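Local structure of putative phosphoribosyltransferase (Neisseria gonorrhoeae, 5VOG) at residues Ile13-Asp18 and Ile155-Trp160; His21-Ala26 and Ala132-Lys137; Arg53-Phe58 and Leu102-Val107. The protein binds the alarmone guanosine tetraphosphate (ppGpp) as a dimer and probably belongs to the type I phosphoribosyltransferases. All coordinates share one frame; numbering follows the deposited sequence. Where two conformers were deposited one is given.

Contact 1 of 3, residues Ile13-Asp18 and Ile155-Trp160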
loop_
_atom_site.group_PDB
_atom_site.type_symbol
_atom_site.label_atom_id
_atom_site.label_comp_id
_atom_site.label_asym_id
_atom_site.label_seq_id
_atom_site.Cartn_x
_atom_site.Cartn_y
_atom_site.Cartn_z
ATOM N N ILE A 13 6.730 6.182 -21.040
ATOM C CA ILE A 13 5.308 6.470 -20.938
ATOM C C ILE A 13 5.010 6.885 -19.503
ATOM O O ILE A 13 5.649 6.419 -18.556
ATOM C CB ILE A 13 4.446 5.260 -21.401
ATOM C CG1 ILE A 13 2.964 5.637 -21.477
ATOM C CG2 ILE A 13 4.659 4.052 -20.497
ATOM C CD1 ILE A 13 2.159 4.785 -22.447
ATOM N N TRP A 14 4.067 7.814 -19.359
ATOM C CA TRP A 14 3.581 8.290 -18.069
ATOM C C TRP A 14 2.099 7.969 -17.946
ATOM O O TRP A 14 1.331 8.181 -18.892
ATOM C CB TRP A 14 3.781 9.806 -17.920
ATOM C CG TRP A 14 5.212 10.265 -17.794
ATOM C CD1 TRP A 14 5.813 10.747 -16.669
ATOM C CD2 TRP A 14 6.209 10.305 -18.827
ATOM N NE1 TRP A 14 7.119 11.075 -16.930
ATOM C CE2 TRP A 14 7.387 10.819 -18.249
ATOM C CE3 TRP A 14 6.218 9.961 -20.185
ATOM C CZ2 TRP A 14 8.567 10.987 -18.974
ATOM C CZ3 TRP A 14 7.388 10.127 -20.903
ATOM C CH2 TRP A 14 8.548 10.641 -20.298
ATOM N N TYR A 15 1.692 7.479 -16.775
ATOM C CA TYR A 15 0.302 7.151 -16.499
ATOM C C TYR A 15 -0.187 7.968 -15.315
ATOM O O TYR A 15 0.514 8.085 -14.306
ATOM C CB TYR A 15 0.113 5.657 -16.178
ATOM C CG TYR A 15 0.391 4.705 -17.315
ATOM C CD1 TYR A 15 -0.353 4.749 -18.491
ATOM C CD2 TYR A 15 1.374 3.731 -17.197
ATOM C CE1 TYR A 15 -0.103 3.859 -19.523
ATOM C CE2 TYR A 15 1.624 2.833 -18.221
ATOM C CZ TYR A 15 0.889 2.903 -19.379
ATOM O OH TYR A 15 1.146 2.000 -20.390
ATOM N N THR A 16 -1.394 8.515 -15.429
ATOM C CA THR A 16 -1.994 9.208 -14.300
ATOM C C THR A 16 -2.511 8.196 -13.278
ATOM O O THR A 16 -2.678 7.010 -13.569
ATOM C CB THR A 16 -3.146 10.116 -14.753
ATOM O OG1 THR A 16 -4.238 9.310 -15.216
ATOM C CG2 THR A 16 -2.699 11.064 -15.869
ATOM N N TYR A 17 -2.768 8.682 -12.058
ATOM C CA TYR A 17 -3.427 7.835 -11.068
ATOM C C TYR A 17 -4.735 7.280 -11.612
ATOM O O TYR A 17 -5.032 6.094 -11.445
ATOM C CB TYR A 17 -3.701 8.610 -9.779
ATOM C CG TYR A 17 -2.521 8.792 -8.848
ATOM C CD1 TYR A 17 -1.996 7.713 -8.135
ATOM C CD2 TYR A 17 -1.964 10.051 -8.637
ATOM C CE1 TYR A 17 -0.922 7.879 -7.272
ATOM C CE2 TYR A 17 -0.892 10.227 -7.770
ATOM C CZ TYR A 17 -0.375 9.141 -7.090
ATOM O OH TYR A 17 0.692 9.311 -6.224
ATOM N N ASP A 18 -5.529 8.128 -12.274
ATOM C CA ASP A 18 -6.817 7.681 -12.800
ATOM C C ASP A 18 -6.644 6.654 -13.913
ATOM O O ASP A 18 -7.430 5.702 -14.002
ATOM C CB ASP A 18 -7.623 8.868 -13.314
ATOM C CG ASP A 18 -8.147 9.763 -12.196
ATOM O OD1 ASP A 18 -8.024 9.392 -11.011
ATOM O OD2 ASP A 18 -8.686 10.846 -12.506
ATOM N N ILE A 155 -2.894 -4.547 -18.239
ATOM C CA ILE A 155 -2.630 -4.362 -19.659
ATOM C C ILE A 155 -1.229 -4.878 -19.948
ATOM O O ILE A 155 -0.358 -4.888 -19.074
ATOM C CB ILE A 155 -2.745 -2.890 -20.110
ATOM C CG1 ILE A 155 -1.854 -1.995 -19.242
ATOM C CG2 ILE A 155 -4.193 -2.417 -20.072
ATOM C CD1 ILE A 155 -1.694 -0.598 -19.785
ATOM N N THR A 156 -1.007 -5.300 -21.187
ATOM C CA THR A 156 0.346 -5.551 -21.647
ATOM C C THR A 156 0.902 -4.274 -22.261
ATOM O O THR A 156 0.172 -3.500 -22.886
ATOM C CB THR A 156 0.388 -6.683 -22.667
ATOM O OG1 THR A 156 -0.319 -6.273 -23.837
ATOM C CG2 THR A 156 -0.255 -7.932 -22.084
ATOM N N VAL A 157 2.195 -4.051 -22.066
ATOM C CA VAL A 157 2.887 -2.841 -22.489
ATOM C C VAL A 157 4.106 -3.253 -23.307
ATOM O O VAL A 157 4.672 -4.332 -23.098
ATOM C CB VAL A 157 3.317 -1.972 -21.267
ATOM C CG1 VAL A 157 3.715 -0.563 -21.701
ATOM C CG2 VAL A 157 2.222 -1.915 -20.200
ATOM N N GLU A 158 4.524 -2.378 -24.215
ATOM C CA GLU A 158 5.809 -2.529 -24.865
ATOM C C GLU A 158 6.919 -2.512 -23.818
ATOM O O GLU A 158 6.705 -2.188 -22.646
ATOM C CB GLU A 158 6.030 -1.399 -25.866
ATOM C CG GLU A 158 5.024 -1.383 -26.989
ATOM C CD GLU A 158 5.273 -2.496 -27.963
ATOM O OE1 GLU A 158 6.405 -2.567 -28.491
ATOM O OE2 GLU A 158 4.349 -3.307 -28.188
ATOM N N ASP A 159 8.131 -2.859 -24.248
ATOM C CA ASP A 159 9.289 -2.762 -23.357
ATOM C C ASP A 159 9.730 -1.301 -23.274
ATOM O O ASP A 159 10.749 -0.880 -23.828
ATOM C CB ASP A 159 10.426 -3.660 -23.819
ATOM C CG ASP A 159 11.550 -3.723 -22.804
ATOM O OD1 ASP A 159 11.334 -3.291 -21.644
ATOM O OD2 ASP A 159 12.644 -4.197 -23.156
ATOM N N TRP A 160 8.918 -0.522 -22.569
ATOM C CA TRP A 160 9.142 0.895 -22.341
ATOM C C TRP A 160 9.326 1.134 -20.853
ATOM O O TRP A 160 8.864 0.350 -20.021
ATOM C CB TRP A 160 7.961 1.740 -22.829
ATOM C CG TRP A 160 7.705 1.702 -24.307
ATOM C CD1 TRP A 160 8.441 1.064 -25.262
ATOM C CD2 TRP A 160 6.625 2.343 -24.987
ATOM N NE1 TRP A 160 7.879 1.272 -26.503
ATOM C CE2 TRP A 160 6.764 2.054 -26.360
ATOM C CE3 TRP A 160 5.554 3.138 -24.570
ATOM C CZ2 TRP A 160 5.871 2.532 -27.314
ATOM C CZ3 TRP A 160 4.666 3.610 -25.521
ATOM C CH2 TRP A 160 4.831 3.305 -26.874
#
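Ile13 and Trp160 meet at the seam between the short two-stranded parallel sheet, 12-14 with 161-163, and strand 151-157 of the main sheet, which runs between 129-133 and 135-137. Ile13 comes at the indole from its edge, close to the ring plane, with CB 4.0 Å from Trp160 CE3. Its CG1 branch lies anti to the backbone N (chi1 -172°), which carries the chain past the benzo ring until CD1 stands 4.1 Å from Trp160 CZ3. One face of that indole is taken by Glu158, whose CB sits 3.3 Å above the plane and off toward the rim. Tryptophan and glutamate are brought this close by the tight inverse gamma turn centred on Asp159.

The second half of the contact belongs to Tyr15. Its phenol reaches across to the strand with the hydroxyl end leading, and OH lies 3.9 Å from Ile155 CD1. Ile155 puts its longer branch between backbone N and carbonyl carbon (chi1 54°), and from there CD1 meets the tyrosine obliquely. Val157 CG1 also comes within 3.9 Å of Tyr15 OH, though two conformers were deposited for this valine and that touch is less certain. Ile13 CG1 rests 3.9 Å above one face of the phenol, near the rim, tying the two halves together. No hydrogen bond crosses between the segments; apolar surface does the joining. The His135 ring meets that of Tyr15, and Ile13 is bonded through its backbone to Trp161 and Asn163. Just beyond, Thr16 caps helix 17-33 through the N of Asp19.

Trp160 counts among the ppGpp pocket residues, its side chain about 7 Å from the ligand, and the arrangement is consistent with the hood that type I phosphoribosyltransferases build over the base.

Contact 2 of 3, residues His21-Ala26 and Ala132-Lys137. With G4P (guanosine-5',3'-tetraphosphate), chain D.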
loop_
_atom_site.group_PDB
_atom_site.type_symbol
_atom_site.label_atom_id
_atom_site.label_comp_id
_atom_site.label_asym_id
_atom_site.label_seq_id
_atom_site.Cartn_x
_atom_site.Cartn_y
_atom_site.Cartn_z
ATOM N N HIS A 21 -6.120 3.459 -12.059
ATOM C CA HIS A 21 -7.382 3.044 -11.450
ATOM C C HIS A 21 -8.294 2.355 -12.464
ATOM O O HIS A 21 -8.886 1.309 -12.164
ATOM C CB HIS A 21 -8.066 4.272 -10.836
ATOM C CG HIS A 21 -9.307 3.964 -10.055
ATOM N ND1 HIS A 21 -9.333 3.945 -8.676
ATOM C CD2 HIS A 21 -10.569 3.686 -10.459
ATOM C CE1 HIS A 21 -10.558 3.664 -8.266
ATOM N NE2 HIS A 21 -11.328 3.504 -9.328
ATOM N N ARG A 22 -8.397 2.909 -13.680
ATOM C CA ARG A 22 -9.251 2.309 -14.705
ATOM C C ARG A 22 -8.740 0.933 -15.121
ATOM O O ARG A 22 -9.535 0.015 -15.368
ATOM C CB ARG A 22 -9.346 3.237 -15.918
ATOM C CG ARG A 22 -9.953 4.603 -15.623
ATOM C CD ARG A 22 -9.866 5.534 -16.827
ATOM N NE ARG A 22 -10.138 6.924 -16.459
ATOM C CZ ARG A 22 -11.352 7.466 -16.421
ATOM N NH1 ARG A 22 -12.418 6.739 -16.732
ATOM N NH2 ARG A 22 -11.503 8.737 -16.074
ATOM N N VAL A 23 -7.417 0.768 -15.218
ATOM C CA VAL A 23 -6.860 -0.544 -15.545
ATOM C C VAL A 23 -7.148 -1.537 -14.425
ATOM O O VAL A 23 -7.489 -2.697 -14.679
ATOM C CB VAL A 23 -5.349 -0.436 -15.829
ATOM C CG1 VAL A 23 -4.728 -1.827 -15.995
ATOM C CG2 VAL A 23 -5.092 0.394 -17.074
ATOM N N ILE A 24 -7.013 -1.101 -13.167
ATOM C CA ILE A 24 -7.278 -1.988 -12.036
ATOM C C ILE A 24 -8.729 -2.471 -12.046
ATOM O O ILE A 24 -9.007 -3.643 -11.763
ATOM C CB ILE A 24 -6.924 -1.285 -10.713
ATOM C CG1 ILE A 24 -5.413 -1.046 -10.598
ATOM C CG2 ILE A 24 -7.440 -2.094 -9.528
ATOM C CD1 ILE A 24 -4.592 -2.333 -10.406
ATOM N N LYS A 25 -9.679 -1.580 -12.359
ATOM C CA LYS A 25 -11.072 -2.005 -12.481
ATOM C C LYS A 25 -11.218 -3.111 -13.522
ATOM O O LYS A 25 -11.901 -4.119 -13.290
ATOM C CB LYS A 25 -11.954 -0.811 -12.847
ATOM C CG LYS A 25 -13.438 -1.133 -12.957
ATOM C CD LYS A 25 -14.272 0.119 -13.179
ATOM C CE LYS A 25 -15.760 -0.196 -13.179
ATOM N NZ LYS A 25 -16.589 1.038 -13.334
ATOM N N ALA A 26 -10.562 -2.950 -14.671
ATOM C CA ALA A 26 -10.629 -3.974 -15.711
ATOM C C ALA A 26 -9.921 -5.252 -15.275
ATOM O O ALA A 26 -10.358 -6.361 -15.617
ATOM C CB ALA A 26 -10.020 -3.433 -17.000
ATOM N N ALA A 132 -1.541 -11.290 -9.899
ATOM C CA ALA A 132 -2.138 -10.195 -10.649
ATOM C C ALA A 132 -1.148 -9.042 -10.680
ATOM O O ALA A 132 -0.679 -8.600 -9.626
ATOM C CB ALA A 132 -3.451 -9.735 -10.006
ATOM N N VAL A 133 -0.813 -8.561 -11.874
ATOM C CA VAL A 133 0.095 -7.431 -12.020
ATOM C C VAL A 133 -0.600 -6.341 -12.819
ATOM O O VAL A 133 -1.400 -6.619 -13.718
ATOM C CB VAL A 133 1.433 -7.818 -12.683
ATOM C CG1 VAL A 133 2.257 -8.657 -11.749
ATOM C CG2 VAL A 133 1.197 -8.558 -13.998
ATOM N N LEU A 134 -0.309 -5.091 -12.466
ATOM C CA LEU A 134 -0.907 -3.966 -13.172
ATOM C C LEU A 134 -0.441 -3.918 -14.625
ATOM O O LEU A 134 -1.263 -3.869 -15.553
ATOM C CB LEU A 134 -0.564 -2.670 -12.431
ATOM C CG LEU A 134 -0.790 -1.323 -13.123
ATOM C CD1 LEU A 134 -2.260 -1.090 -13.435
ATOM C CD2 LEU A 134 -0.256 -0.204 -12.229
ATOM N N HIS A 135 0.874 -3.955 -14.842
ATOM C CA HIS A 135 1.480 -3.813 -16.160
ATOM C C HIS A 135 2.369 -5.004 -16.461
ATOM O O HIS A 135 3.261 -5.332 -15.669
ATOM C CB HIS A 135 2.315 -2.539 -16.232
ATOM C CG HIS A 135 1.510 -1.293 -16.111
ATOM N ND1 HIS A 135 1.887 -0.239 -15.308
ATOM C CD2 HIS A 135 0.357 -0.922 -16.715
ATOM C CE1 HIS A 135 0.993 0.727 -15.417
ATOM N NE2 HIS A 135 0.058 0.341 -16.269
ATOM N N GLU A 136 2.151 -5.623 -17.623
ATOM C CA GLU A 136 2.970 -6.728 -18.111
ATOM C C GLU A 136 3.791 -6.242 -19.300
ATOM O O GLU A 136 3.240 -5.992 -20.376
ATOM C CB GLU A 136 2.099 -7.916 -18.509
ATOM C CG GLU A 136 2.891 -9.041 -19.146
ATOM C CD GLU A 136 2.015 -10.173 -19.648
ATOM O OE1 GLU A 136 0.770 -10.075 -19.567
ATOM O OE2 GLU A 136 2.582 -11.174 -20.128
ATOM N N LYS A 137 5.105 -6.128 -19.117
ATOM C CA LYS A 137 5.977 -5.740 -20.218
ATOM C C LYS A 137 6.295 -6.938 -21.104
ATOM O O LYS A 137 6.643 -8.016 -20.610
ATOM C CB LYS A 137 7.275 -5.141 -19.702
ATOM C CG LYS A 137 7.133 -3.812 -19.012
ATOM C CD LYS A 137 8.534 -3.358 -18.670
ATOM C CE LYS A 137 8.579 -2.015 -18.062
ATOM N NZ LYS A 137 10.001 -1.648 -17.842
HETATM P PB G4P D . 9.003 -8.572 -11.513
HETATM O O1B G4P D . 9.473 -9.800 -10.913
HETATM O O2B G4P D . 9.007 -8.550 -13.058
HETATM O O3B G4P D . 7.579 -8.206 -10.984
HETATM O O3A G4P D . 9.866 -7.328 -11.012
HETATM P PA G4P D . 11.427 -7.045 -11.091
HETATM O O1A G4P D . 12.175 -7.880 -10.125
HETATM O O2A G4P D . 11.891 -7.171 -12.520
HETATM O "O5'" G4P D . 11.448 -5.477 -10.718
HETATM C "C5'" G4P D . 12.594 -4.834 -10.128
HETATM C "C4'" G4P D . 12.264 -3.377 -9.935
HETATM O "O4'" G4P D . 12.207 -2.712 -11.209
HETATM C "C3'" G4P D . 10.917 -3.113 -9.254
HETATM O "O3'" G4P D . 11.151 -2.341 -8.057
HETATM C "C2'" G4P D . 10.097 -2.312 -10.269
HETATM O "O2'" G4P D . 9.286 -1.295 -9.682
HETATM C "C1'" G4P D . 11.198 -1.728 -11.152
HETATM N N9 G4P D . 10.737 -1.487 -12.521
HETATM C C8 G4P D . 10.772 -2.369 -13.568
HETATM N N7 G4P D . 10.272 -1.872 -14.675
HETATM C C5 G4P D . 9.885 -0.585 -14.330
HETATM C C6 G4P D . 9.289 0.461 -15.103
HETATM O O6 G4P D . 8.977 0.429 -16.297
HETATM N N1 G4P D . 9.082 1.606 -14.359
HETATM C C2 G4P D . 9.397 1.753 -13.033
HETATM N N2 G4P D . 9.146 2.942 -12.478
HETATM N N3 G4P D . 9.951 0.790 -12.302
HETATM C C4 G4P D . 10.167 -0.339 -13.005
HETATM P PC G4P D . 11.559 -3.003 -6.681
HETATM O O1C G4P D . 13.021 -3.283 -6.636
HETATM O O2C G4P D . 10.677 -4.215 -6.552
HETATM O O3C G4P D . 11.126 -1.936 -5.579
HETATM P PD G4P D . 9.726 -1.360 -5.078
HETATM O O1D G4P D . 8.685 -2.309 -5.573
HETATM O O2D G4P D . 9.826 -1.332 -3.535
HETATM O O3D G4P D . 9.641 0.036 -5.638
#
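Leu134 CD1 is pressed against two consecutive residues of helix 17-33, and that one methyl makes the tight part of the contact. Val23 CG1 stands 3.6 Å from Leu134 CD1, while Ile24 CD1 reaches the same methyl at 4.0 Å. Both helix side chains cross the leucine at about a right angle. Val23 turns CG1 anti to its own N (chi1 173°), which aims that branch at the strand side. Leu134 is also flanked by its neighbour, its CG lying 3.5 Å above the centre of the His135 ring.

The solvent side of the helix is loose by comparison. Arg22, Lys25 and Ala26 are exposed and do not reach the strand; Arg22 and Lys25 instead extend to the second subunit, where Arg22 forms a salt bridge with Asp172 of that chain.

At the far end of 132-137 the packing gives way to ligand recognition. Lys137, extended beyond CG, brings NZ to the edge of the guanine, donating to G4P O6 at 2.8 Å and to G4P N7 at 3.2 Å. Asp109 pairs with the same ammonium and probably steadies it. A lysine at O6 recalls the purine site of 6-oxopurine phosphoribosyltransferases; here it also reaches N7.

Contact 3 of 3, residues Arg53-Phe58 and Leu102-Val107. With G4P (guanosine-5',3'-tetraphosphate), chain D.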
loop_
_atom_site.group_PDB
_atom_site.type_symbol
_atom_site.label_atom_id
_atom_site.label_comp_id
_atom_site.label_asym_id
_atom_site.label_seq_id
_atom_site.Cartn_x
_atom_site.Cartn_y
_atom_site.Cartn_z
ATOM N N ARG A 53 -4.425 -1.858 -3.042
ATOM C CA ARG A 53 -5.523 -1.141 -2.398
ATOM C C ARG A 53 -6.551 -0.668 -3.422
ATOM O O ARG A 53 -7.756 -0.673 -3.131
ATOM C CB ARG A 53 -4.994 0.028 -1.562
ATOM C CG ARG A 53 -6.106 0.815 -0.846
ATOM C CD ARG A 53 -6.938 -0.079 0.074
ATOM N NE ARG A 53 -8.070 0.605 0.707
ATOM C CZ ARG A 53 -9.241 0.829 0.121
ATOM N NH1 ARG A 53 -9.459 0.443 -1.138
ATOM N NH2 ARG A 53 -10.207 1.442 0.799
ATOM N N MET A 54 -6.112 -0.307 -4.636
ATOM C CA MET A 54 -7.078 -0.043 -5.700
ATOM C C MET A 54 -7.895 -1.292 -6.009
ATOM O O MET A 54 -9.118 -1.224 -6.184
ATOM C CB MET A 54 -6.366 0.451 -6.963
ATOM C CG MET A 54 -5.777 1.857 -6.857
ATOM S SD MET A 54 -4.894 2.193 -8.399
ATOM C CE MET A 54 -4.571 3.951 -8.241
ATOM N N LEU A 55 -7.231 -2.449 -6.073
ATOM C CA LEU A 55 -7.945 -3.687 -6.348
ATOM C C LEU A 55 -8.948 -4.019 -5.247
ATOM O O LEU A 55 -9.983 -4.632 -5.520
ATOM C CB LEU A 55 -6.933 -4.811 -6.534
ATOM C CG LEU A 55 -7.395 -6.096 -7.201
ATOM C CD1 LEU A 55 -8.084 -5.842 -8.548
ATOM C CD2 LEU A 55 -6.194 -7.020 -7.362
ATOM N N ARG A 56 -8.667 -3.619 -3.997
ATOM C CA ARG A 56 -9.598 -3.928 -2.914
ATOM C C ARG A 56 -10.944 -3.253 -3.122
ATOM O O ARG A 56 -11.971 -3.762 -2.656
ATOM C CB ARG A 56 -9.015 -3.521 -1.558
ATOM C CG ARG A 56 -9.593 -4.311 -0.402
ATOM C CD ARG A 56 -9.061 -3.828 0.942
ATOM N NE ARG A 56 -9.827 -2.689 1.440
ATOM C CZ ARG A 56 -9.634 -2.107 2.620
ATOM N NH1 ARG A 56 -8.666 -2.521 3.425
ATOM N NH2 ARG A 56 -10.401 -1.090 2.987
ATOM N N CYS A 57 -10.958 -2.113 -3.816
ATOM C CA CYS A 57 -12.215 -1.448 -4.138
ATOM C C CYS A 57 -13.157 -2.388 -4.873
ATOM O O CYS A 57 -14.377 -2.361 -4.658
ATOM C CB CYS A 57 -11.931 -0.214 -4.991
ATOM S SG CYS A 57 -13.374 0.740 -5.428
ATOM N N PHE A 58 -12.602 -3.240 -5.731
ATOM C CA PHE A 58 -13.385 -4.103 -6.596
ATOM C C PHE A 58 -13.453 -5.546 -6.124
ATOM O O PHE A 58 -14.441 -6.222 -6.411
ATOM C CB PHE A 58 -12.814 -4.041 -8.014
ATOM C CG PHE A 58 -12.754 -2.644 -8.558
ATOM C CD1 PHE A 58 -13.897 -2.037 -9.058
ATOM C CD2 PHE A 58 -11.569 -1.924 -8.542
ATOM C CE1 PHE A 58 -13.856 -0.737 -9.532
ATOM C CE2 PHE A 58 -11.522 -0.625 -9.011
ATOM C CZ PHE A 58 -12.666 -0.033 -9.514
ATOM N N LEU A 102 -4.154 -14.089 -3.714
ATOM C CA LEU A 102 -3.814 -13.397 -4.956
ATOM C C LEU A 102 -2.616 -12.493 -4.684
ATOM O O LEU A 102 -2.735 -11.495 -3.966
ATOM C CB LEU A 102 -4.998 -12.575 -5.468
ATOM C CG LEU A 102 -4.768 -11.841 -6.787
ATOM C CD1 LEU A 102 -4.632 -12.854 -7.930
ATOM C CD2 LEU A 102 -5.883 -10.834 -7.063
ATOM N N VAL A 103 -1.470 -12.834 -5.266
ATOM C CA VAL A 103 -0.265 -12.018 -5.148
ATOM C C VAL A 103 -0.398 -10.834 -6.099
ATOM O O VAL A 103 -0.778 -11.013 -7.257
ATOM C CB VAL A 103 0.977 -12.868 -5.471
ATOM C CG1 VAL A 103 2.253 -12.050 -5.407
ATOM C CG2 VAL A 103 1.049 -14.090 -4.536
ATOM N N VAL A 104 -0.098 -9.619 -5.622
ATOM C CA VAL A 104 -0.314 -8.393 -6.398
ATOM C C VAL A 104 0.992 -7.610 -6.502
ATOM O O VAL A 104 1.661 -7.374 -5.491
ATOM C CB VAL A 104 -1.417 -7.511 -5.776
ATOM C CG1 VAL A 104 -1.568 -6.207 -6.566
ATOM C CG2 VAL A 104 -2.738 -8.265 -5.675
ATOM N N ASP A 105 1.347 -7.183 -7.717
ATOM C CA ASP A 105 2.500 -6.306 -7.898
ATOM C C ASP A 105 2.202 -5.318 -9.019
ATOM O O ASP A 105 1.210 -5.458 -9.737
ATOM C CB ASP A 105 3.780 -7.105 -8.170
ATOM C CG ASP A 105 5.006 -6.481 -7.531
ATOM O OD1 ASP A 105 5.003 -5.255 -7.304
ATOM O OD2 ASP A 105 5.983 -7.214 -7.262
ATOM N N GLU A 106 3.051 -4.287 -9.158
ATOM C CA GLU A 106 2.724 -3.263 -10.156
ATOM C C GLU A 106 3.258 -3.588 -11.553
ATOM O O GLU A 106 2.571 -3.302 -12.538
ATOM C CB GLU A 106 3.196 -1.864 -9.708
ATOM C CG GLU A 106 4.551 -1.357 -10.222
ATOM C CD GLU A 106 5.742 -1.941 -9.469
ATOM O OE1 GLU A 106 5.700 -3.129 -9.108
ATOM O OE2 GLU A 106 6.726 -1.208 -9.240
ATOM N N VAL A 107 4.447 -4.179 -11.684
ATOM C CA VAL A 107 5.035 -4.372 -13.008
ATOM C C VAL A 107 5.683 -5.744 -13.104
ATOM O O VAL A 107 6.355 -6.204 -12.173
ATOM C CB VAL A 107 6.034 -3.253 -13.386
ATOM C CG1 VAL A 107 7.302 -3.273 -12.532
ATOM C CG2 VAL A 107 6.394 -3.344 -14.877
HETATM P PB G4P D . 9.003 -8.572 -11.513
HETATM O O1B G4P D . 9.473 -9.800 -10.913
HETATM O O2B G4P D . 9.007 -8.550 -13.058
HETATM O O3B G4P D . 7.579 -8.206 -10.984
HETATM O O3A G4P D . 9.866 -7.328 -11.012
HETATM P PA G4P D . 11.427 -7.045 -11.091
HETATM O O1A G4P D . 12.175 -7.880 -10.125
HETATM O O2A G4P D . 11.891 -7.171 -12.520
HETATM O "O5'" G4P D . 11.448 -5.477 -10.718
HETATM C "C5'" G4P D . 12.594 -4.834 -10.128
HETATM C "C4'" G4P D . 12.264 -3.377 -9.935
HETATM O "O4'" G4P D . 12.207 -2.712 -11.209
HETATM C "C3'" G4P D . 10.917 -3.113 -9.254
HETATM O "O3'" G4P D . 11.151 -2.341 -8.057
HETATM C "C2'" G4P D . 10.097 -2.312 -10.269
HETATM O "O2'" G4P D . 9.286 -1.295 -9.682
HETATM C "C1'" G4P D . 11.198 -1.728 -11.152
HETATM N N9 G4P D . 10.737 -1.487 -12.521
HETATM C C8 G4P D . 10.772 -2.369 -13.568
HETATM N N7 G4P D . 10.272 -1.872 -14.675
HETATM C C5 G4P D . 9.885 -0.585 -14.330
HETATM C C6 G4P D . 9.289 0.461 -15.103
HETATM O O6 G4P D . 8.977 0.429 -16.297
HETATM N N1 G4P D . 9.082 1.606 -14.359
HETATM C C2 G4P D . 9.397 1.753 -13.033
HETATM N N2 G4P D . 9.146 2.942 -12.478
HETATM N N3 G4P D . 9.951 0.790 -12.302
HETATM C C4 G4P D . 10.167 -0.339 -13.005
HETATM P PC G4P D . 11.559 -3.003 -6.681
HETATM O O1C G4P D . 13.021 -3.283 -6.636
HETATM O O2C G4P D . 10.677 -4.215 -6.552
HETATM O O3C G4P D . 11.126 -1.936 -5.579
HETATM P PD G4P D . 9.726 -1.360 -5.078
HETATM O O1D G4P D . 8.685 -2.309 -5.573
HETATM O O2D G4P D . 9.826 -1.332 -3.535
HETATM O O3D G4P D . 9.641 0.036 -5.638
#
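Beside Leu55 on helix 49-59, the guanidinium groups of Arg53 and Arg56 lie face against face, the planes tilted by some 20°. Arg56 NE sits 3.7 Å above the centre of the Arg53 group, and Arg53 NE covers a face of Arg56 nearer its rim. Each has an anionic partner, which probably eases the closeness of the two charges: Arg53 pairs with Asp167 of the second subunit, and Arg56 NH2 with a phosphate of another ppGpp. One face of the Phe58 ring carries Cys57 SG, 4.2 Å above its centre. Across on the strand, the Asp105 carboxylate takes the N-H of Glu106 on the anti side of OD1, out of its plane, at 2.9 Å.

The helix meets the strand through Leu55, for which two conformers were deposited. In the one given, Leu55 CD2 lies 3.8 Å from Leu102 CD2, the side chains crossing at about a right angle, and 4.0 Å from Val104 CG2. Met41 of strand 40-45 and Ala28 of helix 17-33 also touch Leu55, which thus sits between the sheet and the neighbouring helix.

Hydrophobic strand residues running into two acids form the PRPP-binding motif of type I phosphoribosyltransferases, and segment 102-107 is consistent with it. In that motif the acids face the ribose, and here Glu106 OE2 accepts a bond from G4P O2' at 2.6 Å. A bend in the glutamate chain (chi2 -79°) folds the carboxylate back over the loop, where OE1 takes a weak bond from Val107 N. Val107 CG1, squeezed between its backbone N and carbonyl carbon (chi1 68°), packs 3.7 Å from both G4P C2' and G4P C8.

In the fold
The centres step through the fold from contact 1 to contact 2 (about 9 Å) and on to contact 3 (about 8 Å), with contacts 1 and 3 about 16 Å apart. Along the chain the order is concentric: 53-58 with 102-107 is enclosed by 21-26 with 132-137, and both by 13-18 with 155-160. Helix 17-33 serves contacts 1 and 2. All three reach the mixed sheet, where 101-105, 129-133 and 151-157 lie side by side and 135-137 borders 151-157. Ribose-holding loop, base-reading lysine and the tryptophan near the base thus come from neighbouring strands and loops in a probable type I phosphoribosyltransferase fold, and all three contacts also touch the second subunit.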